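PDB 6KFN: alginate lyase from Paenibacillus sp. FPU-7, which probably cleaves alginate, a brown-algal polysaccharide, by beta-elimination, as expected of a poly(beta-D-mannuronate) lyase built on a right-handed beta-helix. Local coordinates for residues 89-95 / 111-117; 187-191 / 246-250; 21-25 / 48-52. One frame throughout, in Å; residues are numbered along the deposited sequence. Where two conformers were deposited one is given.

Contact 1: residues 89-95 / 111-117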
ATOM      1  N   MET A  89       9.610   5.242  -7.433  1.00  6.99           N
ATOM      2  CA  MET A  89      10.197   5.397  -6.111  0.67  6.94           C
ATOM      3  C   MET A  89      10.992   4.131  -5.796  1.00  6.17           C
ATOM      4  O   MET A  89      10.460   3.026  -5.916  1.00  6.68           O
ATOM      5  CB  MET A  89       9.148   5.601  -4.994  0.67  7.26           C
ATOM      6  CG  MET A  89       8.442   6.952  -4.934  0.67  9.12           C
ATOM      7  SD  MET A  89       7.088   7.084  -6.076  0.67  6.82           S
ATOM      8  CE  MET A  89       6.484   8.752  -5.612  0.67  7.75           C
ATOM      9  N   THR A  90      12.236   4.294  -5.381  1.00  6.14           N
ATOM     10  CA  THR A  90      13.106   3.164  -5.161  1.00  6.22           C
ATOM     11  C   THR A  90      14.182   3.476  -4.150  1.00  6.60           C
ATOM     12  O   THR A  90      14.390   4.620  -3.754  1.00  9.25           O
ATOM     13  CB  THR A  90      13.708   2.737  -6.516  1.00  7.09           C
ATOM     14  OG1 THR A  90      14.321   1.451  -6.406  1.00  8.61           O
ATOM     15  CG2 THR A  90      14.758   3.694  -7.050  1.00  8.24           C
ATOM     16  N   GLY A  91      14.927   2.424  -3.779  1.00  7.94           N
ATOM     17  CA  GLY A  91      16.224   2.661  -3.184  1.00 10.39           C
ATOM     18  C   GLY A  91      16.228   3.206  -1.768  1.00  9.25           C
ATOM     19  O   GLY A  91      17.121   3.990  -1.397  1.00 13.47           O
ATOM     20  N   ALA A  92      15.273   2.806  -0.965  1.00  6.97           N
ATOM     21  CA  ALA A  92      15.127   3.272   0.402  1.00  7.15           C
ATOM     22  C   ALA A  92      14.514   2.170   1.231  1.00  6.27           C
ATOM     23  O   ALA A  92      13.976   1.193   0.720  1.00  6.20           O
ATOM     24  CB  ALA A  92      14.271   4.526   0.469  1.00  7.86           C
ATOM     25  N   LEU A  93      14.513   2.377   2.545  1.00  7.28           N
ATOM     26  CA  LEU A  93      13.923   1.420   3.477  1.00  6.64           C
ATOM     27  C   LEU A  93      12.416   1.333   3.356  1.00  6.17           C
ATOM     28  O   LEU A  93      11.822   0.278   3.544  1.00  6.35           O
ATOM     29  CB  LEU A  93      14.338   1.760   4.911  1.00  8.09           C
ATOM     30  CG  LEU A  93      13.966   0.743   5.978  1.00  8.19           C
ATOM     31  CD1 LEU A  93      14.727  -0.543   5.830  1.00  9.52           C
ATOM     32  CD2 LEU A  93      14.233   1.318   7.379  1.00 10.57           C
ATOM     33  N   LYS A  94      11.783   2.466   3.074  1.00  7.12           N
ATOM     34  CA  LYS A  94      10.360   2.530   2.781  1.00  7.37           C
ATOM     35  C   LYS A  94      10.190   3.297   1.487  1.00  6.42           C
ATOM     36  O   LYS A  94      10.974   4.200   1.185  1.00  8.40           O
ATOM     37  CB  LYS A  94       9.603   3.323   3.863  1.00 14.79           C
ATOM     38  CG  LYS A  94      10.091   3.178   5.316  1.00 31.11           C
ATOM     39  CD  LYS A  94       9.800   1.834   5.833  1.00 37.19           C
ATOM     40  CE  LYS A  94      10.035   1.740   7.368  1.00 26.07           C
ATOM     41  NZ  LYS A  94       9.851   0.331   7.878  1.00 50.50           N
ATOM     42  N   GLY A  95       9.150   2.981   0.711  1.00  6.61           N
ATOM     43  CA  GLY A  95       8.897   3.717  -0.505  1.00  6.15           C
ATOM     44  C   GLY A  95       8.253   5.073  -0.206  1.00  5.80           C
ATOM     45  O   GLY A  95       8.902   6.110  -0.263  1.00  7.30           O
ATOM     46  N   ILE A 111       6.836   1.466  -7.559  1.00  5.20           N
ATOM     47  CA  ILE A 111       7.549   1.507  -6.290  1.00  5.35           C
ATOM     48  C   ILE A 111       8.237   0.153  -6.129  1.00  5.09           C
ATOM     49  O   ILE A 111       7.553  -0.878  -6.147  1.00  6.13           O
ATOM     50  CB  ILE A 111       6.591   1.780  -5.124  1.00  5.71           C
ATOM     51  CG1 ILE A 111       5.846   3.096  -5.364  1.00  6.69           C
ATOM     52  CG2 ILE A 111       7.332   1.750  -3.801  1.00  6.63           C
ATOM     53  CD1 ILE A 111       4.750   3.365  -4.379  1.00  8.89           C
ATOM     54  N   TYR A 112       9.566   0.152  -6.012  1.00  5.30           N
ATOM     55  CA  TYR A 112      10.283  -1.113  -6.106  1.00  5.80           C
ATOM     56  C   TYR A 112      11.663  -0.996  -5.499  1.00  5.31           C
ATOM     57  O   TYR A 112      12.250   0.085  -5.389  1.00  5.85           O
ATOM     58  CB  TYR A 112      10.412  -1.550  -7.600  1.00  7.06           C
ATOM     59  CG  TYR A 112      11.142  -0.522  -8.451  1.00  7.69           C
ATOM     60  CD1 TYR A 112      10.456   0.580  -8.958  1.00  8.94           C
ATOM     61  CD2 TYR A 112      12.505  -0.581  -8.688  1.00 14.45           C
ATOM     62  CE1 TYR A 112      11.064   1.567  -9.666  1.00 15.37           C
ATOM     63  CE2 TYR A 112      13.156   0.462  -9.432  1.00 19.08           C
ATOM     64  CZ  TYR A 112      12.392   1.529  -9.897  1.00 17.84           C
ATOM     65  OH  TYR A 112      12.910   2.601 -10.627  1.00 22.72           O
ATOM     66  N   ASP A 113      12.206  -2.168  -5.154  1.00  5.46           N
ATOM     67  CA  ASP A 113      13.539  -2.303  -4.569  1.00  5.73           C
ATOM     68  C   ASP A 113      13.632  -1.496  -3.268  1.00  5.78           C
ATOM     69  O   ASP A 113      14.414  -0.565  -3.090  1.00  6.84           O
ATOM     70  CB  ASP A 113      14.670  -1.989  -5.540  1.00  6.89           C
ATOM     71  CG  ASP A 113      14.757  -2.969  -6.691  1.00  7.54           C
ATOM     72  OD1 ASP A 113      14.266  -4.100  -6.597  1.00  8.19           O
ATOM     73  OD2 ASP A 113      15.354  -2.545  -7.724  1.00 11.48           O
ATOM     74  N   ILE A 114      12.780  -1.923  -2.325  1.00  5.64           N
ATOM     75  CA  ILE A 114      12.547  -1.278  -1.043  1.00  5.40           C
ATOM     76  C   ILE A 114      12.986  -2.234   0.066  1.00  5.35           C
ATOM     77  O   ILE A 114      12.709  -3.438   0.015  1.00  5.54           O
ATOM     78  CB  ILE A 114      11.040  -0.926  -0.899  1.00  5.50           C
ATOM     79  CG1 ILE A 114      10.564  -0.013  -2.037  1.00  6.97           C
ATOM     80  CG2 ILE A 114      10.754  -0.314   0.441  1.00  5.42           C
ATOM     81  CD1 ILE A 114      11.293   1.305  -2.163  1.00  7.58           C
ATOM     82  N   GLY A 115      13.661  -1.698   1.083  1.00  5.61           N
ATOM     83  CA  GLY A 115      14.168  -2.553   2.152  1.00  5.99           C
ATOM     84  C   GLY A 115      13.078  -3.229   2.985  1.00  5.55           C
ATOM     85  O   GLY A 115      13.167  -4.429   3.282  1.00  5.83           O
ATOM     86  N   ASP A 116      12.076  -2.451   3.407  1.00  5.48           N
ATOM     87  CA  ASP A 116      10.927  -2.910   4.167  1.00  5.39           C
ATOM     88  C   ASP A 116       9.688  -2.724   3.286  1.00  5.15           C
ATOM     89  O   ASP A 116       9.625  -3.328   2.211  1.00  5.29           O
ATOM     90  CB  ASP A 116      10.848  -2.189   5.526  1.00  5.88           C
ATOM     91  CG  ASP A 116      11.971  -2.553   6.493  1.00  7.76           C
ATOM     92  OD1 ASP A 116      12.786  -3.457   6.264  1.00  7.98           O
ATOM     93  OD2 ASP A 116      11.973  -1.869   7.567  1.00 10.24           O
ATOM     94  N   GLU A 117       8.721  -1.894   3.719  1.00  4.95           N
ATOM     95  CA  GLU A 117       7.403  -1.860   3.089  1.00  5.03           C
ATOM     96  C   GLU A 117       7.306  -0.776   2.014  1.00  4.82           C
ATOM     97  O   GLU A 117       7.880   0.310   2.104  1.00  5.27           O
ATOM     98  CB  GLU A 117       6.285  -1.739   4.131  1.00  5.57           C
ATOM     99  CG  GLU A 117       6.124  -0.407   4.862  1.00  5.99           C
ATOM    100  CD  GLU A 117       6.993  -0.175   6.099  1.00  6.52           C
ATOM    101  OE1 GLU A 117       8.041  -0.842   6.255  1.00  7.73           O
ATOM    102  OE2 GLU A 117       6.660   0.734   6.921  1.00  7.66           O
TER
HETATM  103  O   HOH W   1      16.319   0.168  -7.746  1.00 24.40           O
HETATM  104  O   HOH W   2       7.066   0.744   9.620  1.00 32.36           O

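Contact 2: residues 187-191 / 246-250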
ATOM      1  N   LYS A 187      -3.983  -3.081   9.379  1.00  4.02           N
ATOM      2  CA  LYS A 187      -3.804  -3.262  10.803  1.00  4.19           C
ATOM      3  C   LYS A 187      -5.063  -3.015  11.626  1.00  4.04           C
ATOM      4  O   LYS A 187      -5.962  -2.234  11.283  1.00  4.18           O
ATOM      5  CB  LYS A 187      -2.701  -2.337  11.325  1.00  4.99           C
ATOM      6  CG  LYS A 187      -1.329  -2.676  10.751  1.00  6.67           C
ATOM      7  CD  LYS A 187      -0.930  -4.110  11.129  1.00 24.50           C
ATOM      8  CE  LYS A 187       0.424  -4.565  10.710  1.00 44.91           C
ATOM      9  NZ  LYS A 187       0.680  -6.008  10.948  1.00 64.15           N
ATOM     10  N   GLU A 188      -5.061  -3.678  12.786  1.00  4.28           N
ATOM     11  CA  GLU A 188      -5.991  -3.354  13.850  1.00  4.35           C
ATOM     12  C   GLU A 188      -5.985  -1.853  14.096  1.00  4.24           C
ATOM     13  O   GLU A 188      -4.941  -1.202  14.104  1.00  4.55           O
ATOM     14  CB  GLU A 188      -5.627  -4.131  15.119  1.00  4.71           C
ATOM     15  CG  GLU A 188      -4.212  -3.894  15.686  1.00  5.22           C
ATOM     16  CD  GLU A 188      -3.106  -4.828  15.190  1.00  5.13           C
ATOM     17  OE1 GLU A 188      -3.147  -5.272  14.017  1.00  5.25           O
ATOM     18  OE2 GLU A 188      -2.197  -5.077  16.013  1.00  6.09           O
ATOM     19  N   GLY A 189      -7.179  -1.318  14.361  1.00  4.32           N
ATOM     20  CA  GLY A 189      -7.379   0.101  14.611  1.00  4.69           C
ATOM     21  C   GLY A 189      -7.829   0.903  13.413  1.00  4.65           C
ATOM     22  O   GLY A 189      -8.356   1.996  13.586  1.00  5.09           O
ATOM     23  N   THR A 190      -7.588   0.374  12.200  1.00  4.27           N
ATOM     24  CA  THR A 190      -8.043   1.037  10.988  1.00  4.32           C
ATOM     25  C   THR A 190      -9.478   0.656  10.686  1.00  4.19           C
ATOM     26  O   THR A 190      -9.913  -0.470  10.963  1.00  4.39           O
ATOM     27  CB  THR A 190      -7.149   0.693   9.786  1.00  4.26           C
ATOM     28  OG1 THR A 190      -7.324  -0.684   9.386  1.00  4.31           O
ATOM     29  CG2 THR A 190      -5.692   1.009  10.042  1.00  4.79           C
ATOM     30  N   VAL A 191     -10.192   1.590  10.062  1.00  4.30           N
ATOM     31  CA  VAL A 191     -11.582   1.403   9.678  1.00  4.49           C
ATOM     32  C   VAL A 191     -11.770   1.804   8.225  1.00  4.25           C
ATOM     33  O   VAL A 191     -11.349   2.874   7.818  1.00  4.52           O
ATOM     34  CB  VAL A 191     -12.509   2.230  10.594  1.00  5.34           C
ATOM     35  CG1 VAL A 191     -13.892   2.180  10.172  1.00  6.94           C
ATOM     36  CG2 VAL A 191     -12.368   1.800  12.051  1.00  7.24           C
ATOM     37  N   GLN A 246      -6.467  -9.001  16.687  1.00  5.06           N
ATOM     38  CA  GLN A 246      -5.341  -8.653  17.530  1.00  5.40           C
ATOM     39  C   GLN A 246      -5.745  -7.972  18.816  1.00  5.62           C
ATOM     40  O   GLN A 246      -4.980  -7.997  19.800  1.00  6.72           O
ATOM     41  CB  GLN A 246      -4.396  -7.727  16.761  1.00  6.49           C
ATOM     42  CG  GLN A 246      -3.810  -8.337  15.528  1.00  7.86           C
ATOM     43  CD  GLN A 246      -3.278  -9.765  15.698  1.00 13.35           C
ATOM     44  OE1 GLN A 246      -3.936 -10.757  15.337  1.00 15.36           O
ATOM     45  NE2 GLN A 246      -2.117  -9.853  16.305  1.00 20.39           N
ATOM     46  N   VAL A 247      -6.906  -7.315  18.800  1.00  5.80           N
ATOM     47  CA  VAL A 247      -7.505  -6.590  19.906  1.00  5.98           C
ATOM     48  C   VAL A 247      -8.987  -6.879  19.795  1.00  5.90           C
ATOM     49  O   VAL A 247      -9.527  -6.867  18.679  1.00  5.79           O
ATOM     50  CB  VAL A 247      -7.241  -5.056  19.772  1.00  6.65           C
ATOM     51  CG1 VAL A 247      -7.972  -4.302  20.875  1.00  7.27           C
ATOM     52  CG2 VAL A 247      -5.774  -4.764  19.777  1.00  8.03           C
ATOM     53  N   ALA A 248      -9.654  -7.204  20.914  1.00  6.89           N
ATOM     54  CA  ALA A 248     -11.066  -7.566  20.837  1.00  6.41           C
ATOM     55  C   ALA A 248     -11.875  -6.506  20.079  1.00  5.87           C
ATOM     56  O   ALA A 248     -11.672  -5.289  20.255  1.00  7.23           O
ATOM     57  CB  ALA A 248     -11.647  -7.772  22.225  1.00  7.85           C
ATOM     58  N   GLY A 249     -12.807  -6.976  19.254  1.00  6.08           N
ATOM     59  CA  GLY A 249     -13.651  -6.097  18.486  1.00  6.54           C
ATOM     60  C   GLY A 249     -13.027  -5.560  17.218  1.00  5.69           C
ATOM     61  O   GLY A 249     -13.678  -4.784  16.518  1.00  6.55           O
ATOM     62  N   TRP A 250     -11.785  -5.964  16.927  1.00  5.36           N
ATOM     63  CA  TRP A 250     -11.127  -5.674  15.659  1.00  4.82           C
ATOM     64  C   TRP A 250     -11.094  -6.952  14.824  1.00  4.52           C
ATOM     65  O   TRP A 250     -11.485  -8.026  15.266  1.00  5.63           O
ATOM     66  CB  TRP A 250      -9.744  -5.030  15.905  1.00  5.04           C
ATOM     67  CG  TRP A 250      -9.889  -3.678  16.527  1.00  4.97           C
ATOM     68  CD1 TRP A 250      -9.890  -3.375  17.871  1.00  5.26           C
ATOM     69  CD2 TRP A 250     -10.177  -2.449  15.852  1.00  4.78           C
ATOM     70  NE1 TRP A 250     -10.123  -2.035  18.058  1.00  5.50           N
ATOM     71  CE2 TRP A 250     -10.310  -1.451  16.840  1.00  4.86           C
ATOM     72  CE3 TRP A 250     -10.369  -2.100  14.513  1.00  4.81           C
ATOM     73  CZ2 TRP A 250     -10.640  -0.125  16.512  1.00  5.36           C
ATOM     74  CZ3 TRP A 250     -10.676  -0.796  14.190  1.00  5.32           C
ATOM     75  CH2 TRP A 250     -10.820   0.183  15.191  1.00  5.30           C
TER
HETATM   76  O   HOH W   3      -0.962  -7.376  16.798  1.00 16.57           O

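Contact 3: residues 21-25 / 48-52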
ATOM      1  N   ALA A  21       6.808  24.639  -0.787  1.00  8.81           N
ATOM      2  CA  ALA A  21       5.582  24.237  -1.443  1.00  9.13           C
ATOM      3  C   ALA A  21       4.398  25.026  -0.908  1.00  9.46           C
ATOM      4  O   ALA A  21       4.273  25.247   0.304  1.00 10.39           O
ATOM      5  CB  ALA A  21       5.336  22.748  -1.245  1.00 10.37           C
ATOM      6  N   LYS A  22       3.509  25.386  -1.824  1.00  9.48           N
ATOM      7  CA  LYS A  22       2.290  26.140  -1.561  0.67 10.36           C
ATOM      8  C   LYS A  22       1.113  25.468  -2.247  1.00  9.38           C
ATOM      9  O   LYS A  22       1.282  24.832  -3.296  1.00  8.60           O
ATOM     10  CB  LYS A  22       2.427  27.571  -2.110  0.67 13.50           C
ATOM     11  CG  LYS A  22       3.574  28.340  -1.479  0.67 11.44           C
ATOM     12  CD  LYS A  22       3.686  29.743  -2.054  0.67 15.54           C
ATOM     13  CE  LYS A  22       4.862  30.486  -1.466  0.67 21.54           C
ATOM     14  NZ  LYS A  22       5.224  31.720  -2.211  0.67 33.37           N
ATOM     15  N   PRO A  23      -0.106  25.618  -1.692  1.00 10.26           N
ATOM     16  CA  PRO A  23      -1.301  25.159  -2.402  1.00 10.06           C
ATOM     17  C   PRO A  23      -1.284  25.597  -3.858  1.00  9.82           C
ATOM     18  O   PRO A  23      -1.015  26.766  -4.169  1.00 10.92           O
ATOM     19  CB  PRO A  23      -2.461  25.788  -1.598  1.00 11.03           C
ATOM     20  CG  PRO A  23      -1.869  25.951  -0.200  1.00 11.69           C
ATOM     21  CD  PRO A  23      -0.439  26.383  -0.484  1.00 11.70           C
ATOM     22  N   GLY A  24      -1.592  24.669  -4.771  1.00  9.31           N
ATOM     23  CA  GLY A  24      -1.648  24.950  -6.191  1.00  9.58           C
ATOM     24  C   GLY A  24      -0.327  24.808  -6.924  1.00  9.55           C
ATOM     25  O   GLY A  24      -0.287  24.950  -8.144  1.00 11.05           O
ATOM     26  N   ASP A  25       0.748  24.495  -6.218  1.00  9.30           N
ATOM     27  CA  ASP A  25       2.020  24.272  -6.899  1.00  8.20           C
ATOM     28  C   ASP A  25       1.949  23.000  -7.749  1.00  7.93           C
ATOM     29  O   ASP A  25       1.377  21.993  -7.341  1.00  8.61           O
ATOM     30  CB  ASP A  25       3.182  24.156  -5.915  1.00  7.74           C
ATOM     31  CG  ASP A  25       3.709  25.455  -5.383  1.00  8.29           C
ATOM     32  OD1 ASP A  25       3.280  26.541  -5.868  1.00  9.34           O
ATOM     33  OD2 ASP A  25       4.591  25.390  -4.512  1.00  9.18           O
ATOM     34  N   SER A  48      -9.328  22.269  -3.555  1.00  6.75           N
ATOM     35  CA  SER A  48      -9.354  23.203  -4.682  1.00  7.47           C
ATOM     36  C   SER A  48      -7.946  23.587  -5.144  1.00  9.05           C
ATOM     37  O   SER A  48      -7.786  24.046  -6.285  1.00 12.24           O
ATOM     38  CB  SER A  48     -10.098  24.470  -4.278  1.00  7.44           C
ATOM     39  OG  SER A  48     -11.430  24.190  -3.893  1.00  9.11           O
ATOM     40  N   GLN A  49      -6.961  23.473  -4.260  1.00  8.05           N
ATOM     41  CA  GLN A  49      -5.578  23.875  -4.486  0.67  9.32           C
ATOM     42  C   GLN A  49      -4.650  22.750  -4.024  1.00  7.82           C
ATOM     43  O   GLN A  49      -3.902  22.943  -3.072  1.00  7.88           O
ATOM     44  CB  GLN A  49      -5.208  25.177  -3.731  0.67 12.75           C
ATOM     45  CG  GLN A  49      -6.091  26.412  -3.872  0.67  7.22           C
ATOM     46  CD  GLN A  49      -5.655  27.590  -2.991  0.67  7.19           C
ATOM     47  OE1 GLN A  49      -4.738  28.347  -3.315  0.67  8.95           O
ATOM     48  NE2 GLN A  49      -6.275  27.633  -1.802  0.67  6.35           N
ATOM     49  N   PRO A  50      -4.656  21.574  -4.663  1.00  6.98           N
ATOM     50  CA  PRO A  50      -3.741  20.510  -4.230  1.00  6.39           C
ATOM     51  C   PRO A  50      -2.313  20.927  -4.544  1.00  6.30           C
ATOM     52  O   PRO A  50      -2.060  21.844  -5.335  1.00  7.18           O
ATOM     53  CB  PRO A  50      -4.186  19.293  -5.052  1.00  7.82           C
ATOM     54  CG  PRO A  50      -4.819  19.915  -6.285  1.00 11.30           C
ATOM     55  CD  PRO A  50      -5.493  21.164  -5.785  1.00  9.28           C
ATOM     56  N   ILE A  51      -1.366  20.217  -3.941  1.00  5.77           N
ATOM     57  CA  ILE A  51       0.054  20.358  -4.248  1.00  6.05           C
ATOM     58  C   ILE A  51       0.441  19.120  -5.046  1.00  5.93           C
ATOM     59  O   ILE A  51       0.186  18.008  -4.603  1.00  6.29           O
ATOM     60  CB  ILE A  51       0.926  20.527  -2.991  1.00  6.04           C
ATOM     61  CG1 ILE A  51       0.407  21.651  -2.124  1.00  7.18           C
ATOM     62  CG2 ILE A  51       2.375  20.791  -3.421  1.00  7.42           C
ATOM     63  CD1 ILE A  51       1.158  21.865  -0.817  1.00  8.01           C
ATOM     64  N   THR A  52       1.021  19.303  -6.235  1.00  6.53           N
ATOM     65  CA  THR A  52       1.327  18.190  -7.121  1.00  6.63           C
ATOM     66  C   THR A  52       2.833  17.998  -7.239  1.00  6.50           C
ATOM     67  O   THR A  52       3.575  18.959  -7.428  1.00  6.92           O
ATOM     68  CB  THR A  52       0.717  18.445  -8.505  1.00  7.79           C
ATOM     69  OG1 THR A  52      -0.703  18.550  -8.343  1.00  8.35           O
ATOM     70  CG2 THR A  52       1.005  17.339  -9.497  1.00  8.99           C
TER
HETATM   71  O   HOH W   4      -1.519  29.220  -3.400  1.00 24.93           O
HETATM   72  O   HOH W   5      -1.240  21.275  -7.887  1.00 11.18           O

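Contact 1: residues 89-95 / 111-117
The phenol ring of Tyr112 carries Thr90 on one face, with Thr90 CB 4.0 Å from the ring centroid in a CH-pi contact offset toward the rim. At the ring's edge, in its plane, lies OD2 of the adjacent Asp113, and the ring of Tyr136 meets it nearly parallel. Tyr112 CG sits between its backbone N and carbonyl carbon (chi1 59°), which brings the ring's face under Thr90 CB. The small branched threonine suits this place because it serves the ring with carbon while its hydroxyl bonds the tyrosine's own backbone: Thr90 OG1 gives a bond of 2.7 Å to Tyr112 O from above the carbonyl plane. A water links the same OG1 to Asp113 OD2, while OD1 of Asp113 bonds Asn137.

These are successive coils of a right-handed parallel beta-helix, strand 88-92 beside strand 110-114, both turning a corner together. Tyr112 N donates to Met89 O at 3.0 Å, nearly along the C=O axis. At the corner Gly91, whose positive phi favours glycine, gives its N to Asp113 O, and Gly115 N then bonds Ala92 O.

Beyond the corner, Lys94 NZ joins two carboxylates in a salt-bridge network: Glu117 OE1 at 2.7 Å, met on the syn side 18° out of the carboxylate plane, and Asp116 OD2 at 3.1 Å, through its anti lone pair. Alongside, Leu93 CD1 lies 3.5 Å from Asp116 CG. Glu117 OE2 bonds His120 ND1, and the Glu117 side chain touches Glu147, a sodium ligand.

Contact 2: residues 187-191 / 246-250
The carbonyl O of Lys187 is gripped twice by Thr190, the residue whose own carbonyl reaches the rim of Trp250: OG1 of Thr190 approaches Lys187 O in the carbonyl plane at 2.8 Å, and N of Thr190 closes a type II turn on the same Lys187 O at 3.2 Å. A threonine suits the last place in this turn because its hydroxyl adds a second bond to the one the backbone makes.

At the third position is Gly189, at whose backbone angles a CB would press on the carbonyl O of Glu188, which calls for glycine; its CA sits over the face of Trp250, 3.5 Å from the centroid of the six-membered ring in a CH-pi contact, with Gly189 N over the same face. Thr190 O (3.3 Å from Trp250 CZ3) and Val191 CG2 meet the ring at its edge, and Trp158 packs edge-to-face with it. Were Trp250 an alanine, Gly189 and Val191 would probably lose their aromatic partner and a gap would open between the loops.

Further along, the aliphatic CB and CG of Gln246 lie against the carboxylate of Glu188, Gln246 CG 3.5 Å from Glu188 OE1, and a water joins Glu188 OE2 (2.7 Å) to Gln246 NE2 (2.8 Å). Glu188 OE2 also takes the backbone N of Lys155. The loop 246-250 makes its own type II turn, from Val247 to Trp250, with Gly249 third. Strand 215-217 lies between strands 184-186 and 241-243, and its following loop contributes Asn220, bonded to both sides; the contact joins loops of two coils of the right-handed parallel beta-helix.

Contact 3: residues 21-25 / 48-52
Two chain segments enter neighbouring strands of the parallel beta-helix side by side: 21-25 makes a type II turn from Lys22 to Asp25 and passes into strand 25-29, while 48-52 leads into strand 51-55. Thr52 N donates to Asp25 O at 2.9 Å, an almost straight bond of 168°, and Gly24 N reaches Pro50 O at 2.9 Å from above the carbonyl plane. Gly24 holds the third place of the turn, where a CB would press on the carbonyl O of Pro23.

The turn is tied within itself, Lys22 N bonding Asp25 OD2 from above the carboxylate plane, and OD1 of that aspartate makes a salt bridge to Arg4. Among the side chains, Ile51 fills the inner side: with CG1 anti to its carbonyl carbon (chi1 -53°), CG1 rests 3.5 Å from Lys22 O, and CG2 packs on Ala21 CB at 4.2 Å, near Trp82, which touches both. The branched isoleucine meets the turn with one arm and Ala21, just before it, with the other. Nearer the surface, the Pro23 ring packs CB to CB on Gln49. One water completes the join, donating to Asp25 O and to Pro50 O (2.7 Å) and accepting from Thr52 OG1 at 2.8 Å.

Overall arrangement
From the N terminus, the contacts follow in series, none nested in or crossing another. Contact 3 closes first, bringing 48-52 back to the turn after helix 11-19 and joining strands 25-29 and 51-55 near the N-terminal end. Contact 1 comes next, its loop spanning one coil at a corner of the helix. Contact 2 closes last, over the longest loop (54 residues), bridging past an intervening coil; it lies across the chain's centre from contact 1. None touches another: nearest atoms lie about 10 Å (contacts 1 and 3), 9 Å (1 and 2) and 22 Å (2 and 3) apart. Contacts 3 and 1 tie neighbouring strands, the latter also round a corner; contact 2 ties loops.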